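Local atomic coordinates of lactococcal phage P2 ORF15 (Lactococcus phage p2, PDB entry 2WZP), a protein that probably serves as the distal tail (Dit) protein of the phage, a structural component that helps build the baseplate at the tip of the tail. Residues 228-233 and 263-268; 238-243 and 309-314; 168-173 and 317-322. All coordinates share one frame; numbering follows the deposited sequence.

All three contacts lie in the C-terminal Dit domain, a beta-sandwich. Contacts 1 and 3 pair strands of one antiparallel sheet, in the order 165-173, 312-322, 224-233, 265-269. Contact 2 belongs mainly to the facing sheet, through strands 305-310 and 240-246. Centre to centre, contacts 1 and 2 are about 9 Å apart, contacts 1 and 3 about 14 Å, and contacts 2 and 3 about 16 Å. Along the chain 168-173 comes first and 317-322 last, while contacts 1 and 2 interlock between them. The chain turns at Ser313 from the smaller sheet into strand 312-322. The larger sheet's far face meets another protein, consistent with a docking surface.

Contact 1 of 3, residues 228-233 and 263-268; sequences MGILYP and QDYILI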
ATOM      1  N   MET M 228      41.549 -20.190 -27.149  1.00 35.29           N
ATOM      2  CA  MET M 228      42.515 -21.119 -26.627  1.00 37.11           C
ATOM      3  C   MET M 228      43.068 -21.924 -27.823  1.00 39.58           C
ATOM      4  O   MET M 228      42.332 -22.238 -28.766  1.00 38.15           O
ATOM      5  CB  MET M 228      41.814 -21.993 -25.618  1.00 41.06           C
ATOM      6  CG  MET M 228      42.714 -22.900 -24.920  1.00 47.65           C
ATOM      7  SD  MET M 228      42.360 -24.528 -25.520  1.00 54.88           S
ATOM      8  CE  MET M 228      43.433 -25.419 -24.490  1.00 51.93           C
ATOM      9  N   GLY M 229      44.361 -22.194 -27.809  1.00 35.52           N
ATOM     10  CA  GLY M 229      44.979 -22.920 -28.911  1.00 34.32           C
ATOM     11  C   GLY M 229      46.206 -23.716 -28.561  1.00 36.36           C
ATOM     12  O   GLY M 229      46.871 -23.440 -27.553  1.00 34.72           O
ATOM     13  N   ILE M 230      46.482 -24.726 -29.408  1.00 32.93           N
ATOM     14  CA  ILE M 230      47.647 -25.624 -29.377  1.00 31.99           C
ATOM     15  C   ILE M 230      48.390 -25.312 -30.645  1.00 34.93           C
ATOM     16  O   ILE M 230      47.839 -25.494 -31.724  1.00 35.50           O
ATOM     17  CB  ILE M 230      47.271 -27.122 -29.256  1.00 34.54           C
ATOM     18  CG1 ILE M 230      46.507 -27.362 -27.933  1.00 34.05           C
ATOM     19  CG2 ILE M 230      48.505 -28.034 -29.393  1.00 33.51           C
ATOM     20  CD1 ILE M 230      47.114 -28.321 -26.946  1.00 35.31           C
ATOM     21  N   LEU M 231      49.601 -24.753 -30.500  1.00 29.13           N
ATOM     22  CA  LEU M 231      50.469 -24.314 -31.582  1.00 26.18           C
ATOM     23  C   LEU M 231      51.590 -25.317 -31.769  1.00 30.21           C
ATOM     24  O   LEU M 231      52.215 -25.723 -30.791  1.00 29.37           O
ATOM     25  CB  LEU M 231      51.056 -22.910 -31.282  1.00 25.08           C
ATOM     26  CG  LEU M 231      50.131 -21.810 -30.674  1.00 27.59           C
ATOM     27  CD1 LEU M 231      50.911 -20.536 -30.405  1.00 25.12           C
ATOM     28  CD2 LEU M 231      48.978 -21.475 -31.576  1.00 30.28           C
ATOM     29  N   TYR M 232      51.837 -25.738 -33.033  1.00 28.12           N
ATOM     30  CA  TYR M 232      52.922 -26.667 -33.370  1.00 27.85           C
ATOM     31  C   TYR M 232      54.033 -25.928 -34.147  1.00 32.75           C
ATOM     32  O   TYR M 232      53.904 -25.713 -35.364  1.00 31.69           O
ATOM     33  CB  TYR M 232      52.407 -27.925 -34.114  1.00 27.46           C
ATOM     34  CG  TYR M 232      51.454 -28.780 -33.297  1.00 27.22           C
ATOM     35  CD1 TYR M 232      51.932 -29.745 -32.414  1.00 28.50           C
ATOM     36  CD2 TYR M 232      50.074 -28.618 -33.400  1.00 27.72           C
ATOM     37  CE1 TYR M 232      51.063 -30.547 -31.675  1.00 26.62           C
ATOM     38  CE2 TYR M 232      49.194 -29.409 -32.663  1.00 28.37           C
ATOM     39  CZ  TYR M 232      49.696 -30.391 -31.820  1.00 35.72           C
ATOM     40  OH  TYR M 232      48.849 -31.167 -31.071  1.00 38.11           O
ATOM     41  N   PRO M 233      55.126 -25.514 -33.448  1.00 31.39           N
ATOM     42  CA  PRO M 233      56.227 -24.804 -34.152  1.00 31.70           C
ATOM     43  C   PRO M 233      56.890 -25.616 -35.265  1.00 37.93           C
ATOM     44  O   PRO M 233      56.872 -26.849 -35.241  1.00 37.89           O
ATOM     45  CB  PRO M 233      57.207 -24.421 -33.036  1.00 33.27           C
ATOM     46  CG  PRO M 233      56.471 -24.672 -31.727  1.00 37.28           C
ATOM     47  CD  PRO M 233      55.415 -25.688 -32.004  1.00 32.97           C
ATOM     48  N   GLN M 263      59.909 -26.883 -28.286  1.00 32.81           N
ATOM     49  CA  GLN M 263      58.755 -27.379 -27.550  1.00 31.54           C
ATOM     50  C   GLN M 263      57.949 -28.244 -28.488  1.00 36.20           C
ATOM     51  O   GLN M 263      57.861 -27.924 -29.683  1.00 36.73           O
ATOM     52  CB  GLN M 263      57.890 -26.198 -27.066  1.00 31.99           C
ATOM     53  CG  GLN M 263      58.599 -25.211 -26.126  1.00 29.12           C
ATOM     54  CD  GLN M 263      59.129 -25.800 -24.841  1.00 39.94           C
ATOM     55  OE1 GLN M 263      58.393 -26.382 -24.045  1.00 28.59           O
ATOM     56  NE2 GLN M 263      60.409 -25.578 -24.569  1.00 34.61           N
ATOM     57  N   ASP M 264      57.360 -29.343 -27.978  1.00 31.96           N
ATOM     58  CA  ASP M 264      56.541 -30.224 -28.828  1.00 31.94           C
ATOM     59  C   ASP M 264      55.318 -29.462 -29.387  1.00 36.68           C
ATOM     60  O   ASP M 264      54.941 -29.641 -30.548  1.00 38.57           O
ATOM     61  CB  ASP M 264      56.089 -31.464 -28.040  1.00 33.63           C
ATOM     62  CG  ASP M 264      57.207 -32.359 -27.526  1.00 42.98           C
ATOM     63  OD1 ASP M 264      58.328 -32.313 -28.097  1.00 45.10           O
ATOM     64  OD2 ASP M 264      56.955 -33.130 -26.579  1.00 47.33           O
ATOM     65  N   TYR M 265      54.720 -28.615 -28.539  1.00 30.21           N
ATOM     66  CA  TYR M 265      53.612 -27.725 -28.817  1.00 28.75           C
ATOM     67  C   TYR M 265      53.532 -26.686 -27.718  1.00 32.39           C
ATOM     68  O   TYR M 265      54.100 -26.895 -26.638  1.00 33.14           O
ATOM     69  CB  TYR M 265      52.283 -28.469 -28.950  1.00 29.28           C
ATOM     70  CG  TYR M 265      51.831 -29.222 -27.722  1.00 29.26           C
ATOM     71  CD1 TYR M 265      52.154 -30.570 -27.549  1.00 30.35           C
ATOM     72  CD2 TYR M 265      50.958 -28.638 -26.804  1.00 28.91           C
ATOM     73  CE1 TYR M 265      51.693 -31.287 -26.446  1.00 29.09           C
ATOM     74  CE2 TYR M 265      50.492 -29.345 -25.697  1.00 29.09           C
ATOM     75  CZ  TYR M 265      50.871 -30.666 -25.516  1.00 34.92           C
ATOM     76  OH  TYR M 265      50.396 -31.368 -24.435  1.00 32.51           O
ATOM     77  N   ILE M 266      52.845 -25.568 -28.002  1.00 27.00           N
ATOM     78  CA  ILE M 266      52.626 -24.466 -27.076  1.00 26.80           C
ATOM     79  C   ILE M 266      51.129 -24.318 -26.871  1.00 30.07           C
ATOM     80  O   ILE M 266      50.383 -24.280 -27.843  1.00 28.65           O
ATOM     81  CB  ILE M 266      53.214 -23.156 -27.664  1.00 30.34           C
ATOM     82  CG1 ILE M 266      54.752 -23.270 -27.879  1.00 30.69           C
ATOM     83  CG2 ILE M 266      52.825 -21.920 -26.803  1.00 29.12           C
ATOM     84  CD1 ILE M 266      55.352 -22.178 -28.837  1.00 34.23           C
ATOM     85  N   LEU M 267      50.685 -24.187 -25.626  1.00 27.95           N
ATOM     86  CA  LEU M 267      49.275 -23.969 -25.317  1.00 26.94           C
ATOM     87  C   LEU M 267      49.070 -22.517 -24.913  1.00 31.00           C
ATOM     88  O   LEU M 267      49.795 -21.993 -24.069  1.00 31.10           O
ATOM     89  CB  LEU M 267      48.778 -24.945 -24.234  1.00 26.39           C
ATOM     90  CG  LEU M 267      47.275 -24.925 -23.908  1.00 30.56           C
ATOM     91  CD1 LEU M 267      46.795 -26.296 -23.490  1.00 30.31           C
ATOM     92  CD2 LEU M 267      46.972 -23.956 -22.815  1.00 31.99           C
ATOM     93  N   ILE M 268      48.105 -21.867 -25.548  1.00 28.62           N
ATOM     94  CA  ILE M 268      47.740 -20.475 -25.261  1.00 28.30           C
ATOM     95  C   ILE M 268      46.267 -20.369 -24.868  1.00 32.74           C
ATOM     96  O   ILE M 268      45.458 -21.139 -25.372  1.00 32.21           O
ATOM     97  CB  ILE M 268      48.163 -19.434 -26.341  1.00 30.76           C
ATOM     98  CG1 ILE M 268      47.482 -19.691 -27.694  1.00 31.59           C
ATOM     99  CG2 ILE M 268      49.703 -19.374 -26.495  1.00 30.68           C
ATOM    100  CD1 ILE M 268      47.655 -18.582 -28.737  1.00 31.09           C
TER
HETATM  101  O   HOH W   1      56.131 -29.383 -33.191  1.00 54.01           O
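Ile230 lies against the ring of Tyr265 across neighbouring antiparallel strands of a beta-sandwich sheet, its CG2 3.6 Å from Tyr265 CD2 and its CD1 meeting both that ring and Leu267. Met228 reaches the same leucine because its chain bends at chi2 (-109°), bringing CE within 3.6 Å of Leu267 CD1. The rings of Tyr232 and Tyr265 are oblique, centroids 6.0 Å apart, and Tyr232 meets the other tyrosine at its CB, through CE1. A chain of another protein packs on this face, against Met228, Ile230, Tyr232 and Leu267, and makes a weak hydrogen bond with Tyr265 OH.

The backbone ladder has two hydrogen-bonded pairs, Leu231 with Ile266 and Gly229 with Ile268. Leu231 N donates to Ile266 O at 2.8 Å with an N-H...O angle of 174°, and Ile266 N returns a bond to Leu231 O. The axes of the short segments make 157°, close to antiparallel.

On the Leu231 face, Leu231 CD1 meets Ile268 CD1 while Pro233 CG rests on Ile266 CD1; this side packs on the second sheet through Val242, Ala240 and Phe257. Further out, Trp280 stacks on Tyr265. A classic beta bulge sets Asp264 and Tyr265 together opposite Trp280 of the next strand, and Asp264 OD2 accepts a bond from Gly282 N. Beside the bulge a water donates to Asp264 O at 2.9 Å and makes a weak bond to Pro233 O.

Contact 2 of 3, residues 238-243 and 309-314; sequences TPAGVR and LINLSK
Gly241 and Ile310 make an antiparallel hydrogen-bonded pair in the smaller sheet of the beta-sandwich, just before the chain turns the corner at Ser313. Gly241 N donates to Ile310 O at 3.0 Å, 164° at the hydrogen. Ile310 N donates to Gly241 O at 2.7 Å. Each backbone N and O of the pair is thus used once across the strands. Ile310 O also receives a CA-H contact from Ala240.

Asn311 divides its amide. OD1 accepts from Leu235 N, its stronger partner; across the contact ND2 adds a weak bond to Thr238 O, 3.3 Å and 127° at the hydrogen, and it has a further partner outside the two segments. A chi1 of -177° turns CG away from the backbone N and carries ND2 to Thr238, within 3.4 Å of its CB. For Arg243, NH1 forms a salt bridge with Glu251 and NE one with Glu308, while NH2 bonds a residue just beside the segments. A water that donates to Leu309 O at 2.9 Å is a weak second partner of NE. The arginine's aliphatic part crosses Ile310 at about a right angle, CB lying 3.7 Å from Ile310 CD1.

On the inner face, Leu231 of the other sheet packs against Val242 and Leu312. Val242 CG1 touches both Leu309 CD2 and Leu312 CD1, while Ala240 CB lies 3.8 Å from Leu312 CD2.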
ATOM      1  N   THR M 238      63.886 -20.268 -34.063  1.00 43.05           N
ATOM      2  CA  THR M 238      63.065 -19.236 -34.696  1.00 40.26           C
ATOM      3  C   THR M 238      61.829 -18.978 -33.825  1.00 39.93           C
ATOM      4  O   THR M 238      61.168 -19.946 -33.437  1.00 39.28           O
ATOM      5  CB  THR M 238      62.678 -19.710 -36.120  1.00 43.71           C
ATOM      6  OG1 THR M 238      63.856 -20.121 -36.796  1.00 49.10           O
ATOM      7  CG2 THR M 238      61.946 -18.649 -36.952  1.00 40.94           C
ATOM      8  N   PRO M 239      61.460 -17.703 -33.557  1.00 34.18           N
ATOM      9  CA  PRO M 239      60.224 -17.445 -32.802  1.00 33.39           C
ATOM     10  C   PRO M 239      58.974 -17.978 -33.487  1.00 36.79           C
ATOM     11  O   PRO M 239      58.899 -18.032 -34.716  1.00 37.64           O
ATOM     12  CB  PRO M 239      60.181 -15.914 -32.670  1.00 34.62           C
ATOM     13  CG  PRO M 239      61.126 -15.394 -33.597  1.00 38.51           C
ATOM     14  CD  PRO M 239      62.137 -16.440 -33.912  1.00 34.76           C
ATOM     15  N   ALA M 240      58.021 -18.414 -32.677  1.00 31.98           N
ATOM     16  CA  ALA M 240      56.756 -18.988 -33.118  1.00 30.95           C
ATOM     17  C   ALA M 240      55.579 -18.400 -32.343  1.00 35.63           C
ATOM     18  O   ALA M 240      55.707 -17.981 -31.183  1.00 36.61           O
ATOM     19  CB  ALA M 240      56.780 -20.495 -32.941  1.00 31.32           C
ATOM     20  N   GLY M 241      54.442 -18.376 -33.008  1.00 29.74           N
ATOM     21  CA  GLY M 241      53.199 -17.913 -32.431  1.00 28.19           C
ATOM     22  C   GLY M 241      52.202 -17.620 -33.514  1.00 32.11           C
ATOM     23  O   GLY M 241      52.202 -18.284 -34.550  1.00 33.59           O
ATOM     24  N   VAL M 242      51.375 -16.598 -33.296  1.00 27.34           N
ATOM     25  CA  VAL M 242      50.317 -16.148 -34.204  1.00 26.62           C
ATOM     26  C   VAL M 242      50.263 -14.621 -34.249  1.00 30.66           C
ATOM     27  O   VAL M 242      50.573 -13.970 -33.253  1.00 30.64           O
ATOM     28  CB  VAL M 242      48.922 -16.723 -33.799  1.00 29.63           C
ATOM     29  CG1 VAL M 242      48.866 -18.238 -33.984  1.00 28.19           C
ATOM     30  CG2 VAL M 242      48.530 -16.330 -32.366  1.00 29.35           C
ATOM     31  N   ARG M 243      49.843 -14.052 -35.393  1.00 26.97           N
ATOM     32  CA  ARG M 243      49.634 -12.605 -35.534  1.00 26.06           C
ATOM     33  C   ARG M 243      48.242 -12.280 -36.041  1.00 29.91           C
ATOM     34  O   ARG M 243      47.635 -13.092 -36.749  1.00 30.27           O
ATOM     35  CB  ARG M 243      50.713 -11.914 -36.362  1.00 25.67           C
ATOM     36  CG  ARG M 243      50.685 -12.198 -37.851  1.00 28.86           C
ATOM     37  CD  ARG M 243      51.877 -11.516 -38.448  1.00 32.65           C
ATOM     38  NE  ARG M 243      51.798 -11.446 -39.898  1.00 42.44           N
ATOM     39  CZ  ARG M 243      52.038 -10.358 -40.612  1.00 53.32           C
ATOM     40  NH1 ARG M 243      52.364  -9.218 -40.012  1.00 39.38           N
ATOM     41  NH2 ARG M 243      51.962 -10.397 -41.930  1.00 47.48           N
ATOM     42  N   LEU M 309      49.636 -17.617 -38.912  1.00 28.28           N
ATOM     43  CA  LEU M 309      50.536 -18.385 -38.070  1.00 27.29           C
ATOM     44  C   LEU M 309      51.946 -17.811 -38.231  1.00 32.40           C
ATOM     45  O   LEU M 309      52.259 -17.230 -39.270  1.00 32.71           O
ATOM     46  CB  LEU M 309      50.545 -19.859 -38.496  1.00 26.68           C
ATOM     47  CG  LEU M 309      49.224 -20.612 -38.615  1.00 29.58           C
ATOM     48  CD1 LEU M 309      49.474 -22.078 -38.996  1.00 28.04           C
ATOM     49  CD2 LEU M 309      48.388 -20.511 -37.340  1.00 28.76           C
ATOM     50  N   ILE M 310      52.776 -17.923 -37.199  1.00 29.53           N
ATOM     51  CA  ILE M 310      54.175 -17.507 -37.264  1.00 29.08           C
ATOM     52  C   ILE M 310      54.991 -18.741 -36.947  1.00 35.44           C
ATOM     53  O   ILE M 310      54.963 -19.225 -35.807  1.00 37.05           O
ATOM     54  CB  ILE M 310      54.566 -16.293 -36.382  1.00 31.04           C
ATOM     55  CG1 ILE M 310      53.797 -15.027 -36.828  1.00 29.97           C
ATOM     56  CG2 ILE M 310      56.113 -16.086 -36.426  1.00 31.68           C
ATOM     57  CD1 ILE M 310      53.763 -14.035 -35.917  1.00 30.04           C
ATOM     58  N   ASN M 311      55.664 -19.282 -37.984  1.00 30.30           N
ATOM     59  CA  ASN M 311      56.531 -20.443 -37.888  1.00 29.33           C
ATOM     60  C   ASN M 311      55.832 -21.641 -37.249  1.00 33.97           C
ATOM     61  O   ASN M 311      56.394 -22.300 -36.382  1.00 34.58           O
ATOM     62  CB  ASN M 311      57.853 -20.069 -37.197  1.00 26.17           C
ATOM     63  CG  ASN M 311      58.837 -21.173 -37.111  1.00 41.14           C
ATOM     64  OD1 ASN M 311      58.893 -22.036 -37.981  1.00 39.59           O
ATOM     65  ND2 ASN M 311      59.582 -21.210 -36.021  1.00 30.84           N
ATOM     66  N   LEU M 312      54.598 -21.933 -37.699  1.00 29.40           N
ATOM     67  CA  LEU M 312      53.843 -23.081 -37.187  1.00 27.30           C
ATOM     68  C   LEU M 312      53.481 -23.974 -38.328  1.00 32.94           C
ATOM     69  O   LEU M 312      53.133 -23.485 -39.414  1.00 33.27           O
ATOM     70  CB  LEU M 312      52.545 -22.691 -36.441  1.00 25.79           C
ATOM     71  CG  LEU M 312      52.610 -21.654 -35.313  1.00 28.11           C
ATOM     72  CD1 LEU M 312      51.223 -21.392 -34.766  1.00 26.75           C
ATOM     73  CD2 LEU M 312      53.527 -22.120 -34.177  1.00 29.72           C
ATOM     74  N   SER M 313      53.500 -25.288 -38.080  1.00 28.76           N
ATOM     75  CA  SER M 313      53.078 -26.225 -39.095  1.00 27.57           C
ATOM     76  C   SER M 313      51.554 -26.380 -39.035  1.00 34.01           C
ATOM     77  O   SER M 313      50.911 -26.607 -40.049  1.00 34.10           O
ATOM     78  CB  SER M 313      53.781 -27.560 -38.909  1.00 29.05           C
ATOM     79  OG  SER M 313      53.529 -28.095 -37.622  1.00 43.36           O
ATOM     80  N   LYS M 314      50.984 -26.229 -37.838  1.00 33.67           N
ATOM     81  CA  LYS M 314      49.571 -26.408 -37.522  1.00 33.30           C
ATOM     82  C   LYS M 314      49.253 -25.666 -36.218  1.00 35.29           C
ATOM     83  O   LYS M 314      50.150 -25.427 -35.399  1.00 33.65           O
ATOM     84  CB  LYS M 314      49.315 -27.926 -37.329  1.00 36.15           C
ATOM     85  CG  LYS M 314      47.855 -28.383 -37.380  1.00 42.82           C
ATOM     86  CD  LYS M 314      47.724 -29.867 -37.024  1.00 43.45           C
ATOM     87  CE  LYS M 314      46.578 -30.541 -37.744  1.00 60.55           C
ATOM     88  NZ  LYS M 314      46.276 -31.895 -37.194  1.00 78.33           N
TER
HETATM   89  O   HOH W   2      52.668 -14.632 -40.542  1.00 32.66           O

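Contact 3 of 3, residues 168-173 and 317-322; sequences ENLTFD and FKIKRK
At one edge of the larger antiparallel sheet of the beta-sandwich, Glu168 and Leu170 pair with Ile319 and Phe317; the N-to-C directions of the two short segments make 144°. Two hydrogen-bonded pairs flank the non-hydrogen-bonded pair of Asn169 and Lys318. Four backbone bonds carry the ladder, among them the one from Phe317 N to Leu170 O at 2.8 Å.

Phe172 and Phe317 form a T-shaped (edge-to-face) pair, with planes at 81° and centroids 5.2 Å apart. The CE2 edge of Phe172 points onto one face of Phe317, 3.5 Å from CG and offset toward the rim. On the same face of the sheet Leu170 CD1 meets Ile319 CD1 at 3.6 Å. Farther along, Glu168 OE2 and Arg321 NH2 make a salt bridge of 2.8 Å, weak as a hydrogen bond. The carboxylate oxygen comes to the edge of the guanidinium, near its plane. Glu168 runs extended, but Arg321 bends at chi3 (57°), bringing NH2 to Glu168 OE2, and its CD packs 3.7 Å from Glu168 CB. On the other face Asn169 OD1 lies beside Lys318 CG; the lysine's NZ goes on to a salt bridge with Asp40.

Strand 312-322 is flanked on its other side by strand 224-233, whose Phe227 and Leu231 meet Phe317. Met307 and Leu309 of strand 305-310 pack on Phe172, and Trp218 of strand 218-220 touches Leu170 and Ile319, placing the aromatic pair between the two sheets.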
ATOM      1  N   GLU M 168      33.735 -22.757 -30.825  1.00 30.61           N
ATOM      2  CA  GLU M 168      34.002 -23.055 -32.221  1.00 29.65           C
ATOM      3  C   GLU M 168      35.385 -23.640 -32.282  1.00 34.42           C
ATOM      4  O   GLU M 168      36.353 -23.023 -31.834  1.00 33.83           O
ATOM      5  CB  GLU M 168      33.891 -21.792 -33.087  1.00 30.35           C
ATOM      6  CG  GLU M 168      34.052 -22.050 -34.579  1.00 39.25           C
ATOM      7  CD  GLU M 168      34.185 -20.825 -35.464  1.00 67.32           C
ATOM      8  OE1 GLU M 168      34.167 -21.004 -36.703  1.00 65.68           O
ATOM      9  OE2 GLU M 168      34.317 -19.693 -34.937  1.00 55.25           O
ATOM     10  N   ASN M 169      35.484 -24.818 -32.865  1.00 34.37           N
ATOM     11  CA  ASN M 169      36.764 -25.520 -33.050  1.00 34.10           C
ATOM     12  C   ASN M 169      37.246 -25.331 -34.472  1.00 35.85           C
ATOM     13  O   ASN M 169      36.481 -25.550 -35.403  1.00 36.16           O
ATOM     14  CB  ASN M 169      36.622 -26.976 -32.666  1.00 33.35           C
ATOM     15  CG  ASN M 169      36.542 -27.137 -31.163  1.00 62.46           C
ATOM     16  OD1 ASN M 169      37.531 -27.449 -30.512  1.00 56.90           O
ATOM     17  ND2 ASN M 169      35.398 -26.827 -30.550  1.00 59.58           N
ATOM     18  N   LEU M 170      38.448 -24.765 -34.628  1.00 31.59           N
ATOM     19  CA  LEU M 170      39.080 -24.474 -35.916  1.00 31.00           C
ATOM     20  C   LEU M 170      40.517 -24.973 -35.948  1.00 36.00           C
ATOM     21  O   LEU M 170      41.278 -24.767 -34.999  1.00 36.82           O
ATOM     22  CB  LEU M 170      39.110 -22.964 -36.192  1.00 31.50           C
ATOM     23  CG  LEU M 170      37.805 -22.190 -36.360  1.00 35.46           C
ATOM     24  CD1 LEU M 170      38.092 -20.743 -36.640  1.00 33.74           C
ATOM     25  CD2 LEU M 170      36.970 -22.753 -37.502  1.00 36.36           C
ATOM     26  N   THR M 171      40.894 -25.590 -37.064  1.00 32.84           N
ATOM     27  CA  THR M 171      42.239 -26.088 -37.335  1.00 32.33           C
ATOM     28  C   THR M 171      42.850 -25.255 -38.463  1.00 36.44           C
ATOM     29  O   THR M 171      42.195 -25.017 -39.479  1.00 35.90           O
ATOM     30  CB  THR M 171      42.196 -27.564 -37.763  1.00 35.66           C
ATOM     31  OG1 THR M 171      41.443 -28.315 -36.822  1.00 41.09           O
ATOM     32  CG2 THR M 171      43.576 -28.162 -37.895  1.00 29.53           C
ATOM     33  N   PHE M 172      44.101 -24.821 -38.274  1.00 32.94           N
ATOM     34  CA  PHE M 172      44.860 -24.074 -39.267  1.00 32.93           C
ATOM     35  C   PHE M 172      46.077 -24.914 -39.620  1.00 38.51           C
ATOM     36  O   PHE M 172      46.771 -25.379 -38.716  1.00 38.06           O
ATOM     37  CB  PHE M 172      45.248 -22.697 -38.730  1.00 34.06           C
ATOM     38  CG  PHE M 172      44.121 -22.019 -38.000  1.00 34.90           C
ATOM     39  CD1 PHE M 172      43.049 -21.470 -38.697  1.00 38.04           C
ATOM     40  CD2 PHE M 172      44.140 -21.907 -36.613  1.00 36.25           C
ATOM     41  CE1 PHE M 172      41.995 -20.856 -38.015  1.00 38.68           C
ATOM     42  CE2 PHE M 172      43.109 -21.262 -35.933  1.00 38.54           C
ATOM     43  CZ  PHE M 172      42.032 -20.753 -36.637  1.00 36.52           C
ATOM     44  N   ASP M 173      46.275 -25.183 -40.919  1.00 36.35           N
ATOM     45  CA  ASP M 173      47.371 -26.008 -41.417  1.00 36.68           C
ATOM     46  C   ASP M 173      48.206 -25.234 -42.420  1.00 36.94           C
ATOM     47  O   ASP M 173      47.663 -24.704 -43.383  1.00 36.34           O
ATOM     48  CB  ASP M 173      46.817 -27.260 -42.110  1.00 39.66           C
ATOM     49  CG  ASP M 173      46.506 -28.410 -41.187  1.00 54.66           C
ATOM     50  OD1 ASP M 173      47.420 -29.221 -40.927  1.00 57.20           O
ATOM     51  OD2 ASP M 173      45.327 -28.562 -40.813  1.00 60.95           O
ATOM     52  N   PHE M 317      42.584 -24.429 -32.549  1.00 29.54           N
ATOM     53  CA  PHE M 317      41.891 -23.444 -31.721  1.00 27.24           C
ATOM     54  C   PHE M 317      40.529 -23.914 -31.207  1.00 32.31           C
ATOM     55  O   PHE M 317      39.839 -24.706 -31.857  1.00 33.41           O
ATOM     56  CB  PHE M 317      41.726 -22.139 -32.522  1.00 26.88           C
ATOM     57  CG  PHE M 317      42.854 -21.138 -32.429  1.00 26.38           C
ATOM     58  CD1 PHE M 317      42.589 -19.782 -32.300  1.00 27.80           C
ATOM     59  CD2 PHE M 317      44.182 -21.550 -32.480  1.00 28.19           C
ATOM     60  CE1 PHE M 317      43.623 -18.856 -32.242  1.00 28.14           C
ATOM     61  CE2 PHE M 317      45.219 -20.627 -32.380  1.00 30.03           C
ATOM     62  CZ  PHE M 317      44.930 -19.288 -32.245  1.00 28.23           C
ATOM     63  N   LYS M 318      40.152 -23.391 -30.038  1.00 28.68           N
ATOM     64  CA  LYS M 318      38.841 -23.508 -29.395  1.00 27.72           C
ATOM     65  C   LYS M 318      38.482 -22.075 -29.051  1.00 30.68           C
ATOM     66  O   LYS M 318      39.072 -21.483 -28.143  1.00 29.76           O
ATOM     67  CB  LYS M 318      38.871 -24.403 -28.157  1.00 29.15           C
ATOM     68  CG  LYS M 318      37.487 -24.771 -27.656  1.00 27.51           C
ATOM     69  CD  LYS M 318      37.570 -25.535 -26.356  1.00 25.56           C
ATOM     70  CE  LYS M 318      36.205 -26.003 -25.962  1.00 29.94           C
ATOM     71  NZ  LYS M 318      36.207 -26.765 -24.695  1.00 42.18           N
ATOM     72  N   ILE M 319      37.647 -21.475 -29.891  1.00 28.00           N
ATOM     73  CA  ILE M 319      37.246 -20.073 -29.783  1.00 26.99           C
ATOM     74  C   ILE M 319      35.981 -19.932 -29.011  1.00 30.62           C
ATOM     75  O   ILE M 319      35.043 -20.696 -29.225  1.00 30.46           O
ATOM     76  CB  ILE M 319      37.162 -19.455 -31.184  1.00 29.74           C
ATOM     77  CG1 ILE M 319      38.546 -19.510 -31.876  1.00 29.97           C
ATOM     78  CG2 ILE M 319      36.625 -18.038 -31.137  1.00 29.40           C
ATOM     79  CD1 ILE M 319      38.534 -20.091 -33.143  1.00 31.17           C
ATOM     80  N   LYS M 320      35.966 -18.953 -28.086  1.00 27.26           N
ATOM     81  CA  LYS M 320      34.810 -18.656 -27.270  1.00 25.64           C
ATOM     82  C   LYS M 320      34.105 -17.506 -27.962  1.00 30.39           C
ATOM     83  O   LYS M 320      34.476 -16.342 -27.782  1.00 29.39           O
ATOM     84  CB  LYS M 320      35.213 -18.337 -25.824  1.00 26.14           C
ATOM     85  CG  LYS M 320      34.091 -18.607 -24.855  1.00 33.13           C
ATOM     86  CD  LYS M 320      34.330 -17.960 -23.501  1.00 45.98           C
ATOM     87  CE  LYS M 320      34.537 -18.924 -22.356  1.00 44.09           C
ATOM     88  NZ  LYS M 320      34.828 -18.177 -21.114  1.00 59.34           N
ATOM     89  N   ARG M 321      33.118 -17.847 -28.820  1.00 27.76           N
ATOM     90  CA  ARG M 321      32.322 -16.874 -29.593  1.00 27.43           C
ATOM     91  C   ARG M 321      31.431 -16.049 -28.673  1.00 29.86           C
ATOM     92  O   ARG M 321      31.064 -16.541 -27.628  1.00 29.53           O
ATOM     93  CB  ARG M 321      31.513 -17.586 -30.676  1.00 28.57           C
ATOM     94  CG  ARG M 321      32.401 -18.343 -31.664  1.00 25.92           C
ATOM     95  CD  ARG M 321      31.678 -18.877 -32.861  1.00 41.42           C
ATOM     96  NE  ARG M 321      30.960 -17.886 -33.644  1.00 71.21           N
ATOM     97  CZ  ARG M 321      31.069 -17.756 -34.959  1.00 95.17           C
ATOM     98  NH1 ARG M 321      30.348 -16.847 -35.601  1.00 92.55           N
ATOM     99  NH2 ARG M 321      31.872 -18.557 -35.651  1.00 73.45           N
ATOM    100  N   LYS M 322      31.119 -14.798 -29.023  1.00 26.14           N
ATOM    101  CA  LYS M 322      30.406 -13.853 -28.161  1.00 24.86           C
ATOM    102  C   LYS M 322      29.107 -13.338 -28.762  1.00 31.01           C
ATOM    103  O   LYS M 322      29.055 -13.043 -29.953  1.00 31.08           O
ATOM    104  CB  LYS M 322      31.369 -12.678 -27.848  1.00 27.35           C
ATOM    105  CG  LYS M 322      30.828 -11.485 -27.034  1.00 34.13           C
ATOM    106  CD  LYS M 322      31.951 -10.536 -26.705  1.00 42.38           C
ATOM    107  CE  LYS M 322      31.647  -9.546 -25.627  1.00 52.04           C
ATOM    108  NZ  LYS M 322      31.186  -8.271 -26.187  1.00 65.33           N
TER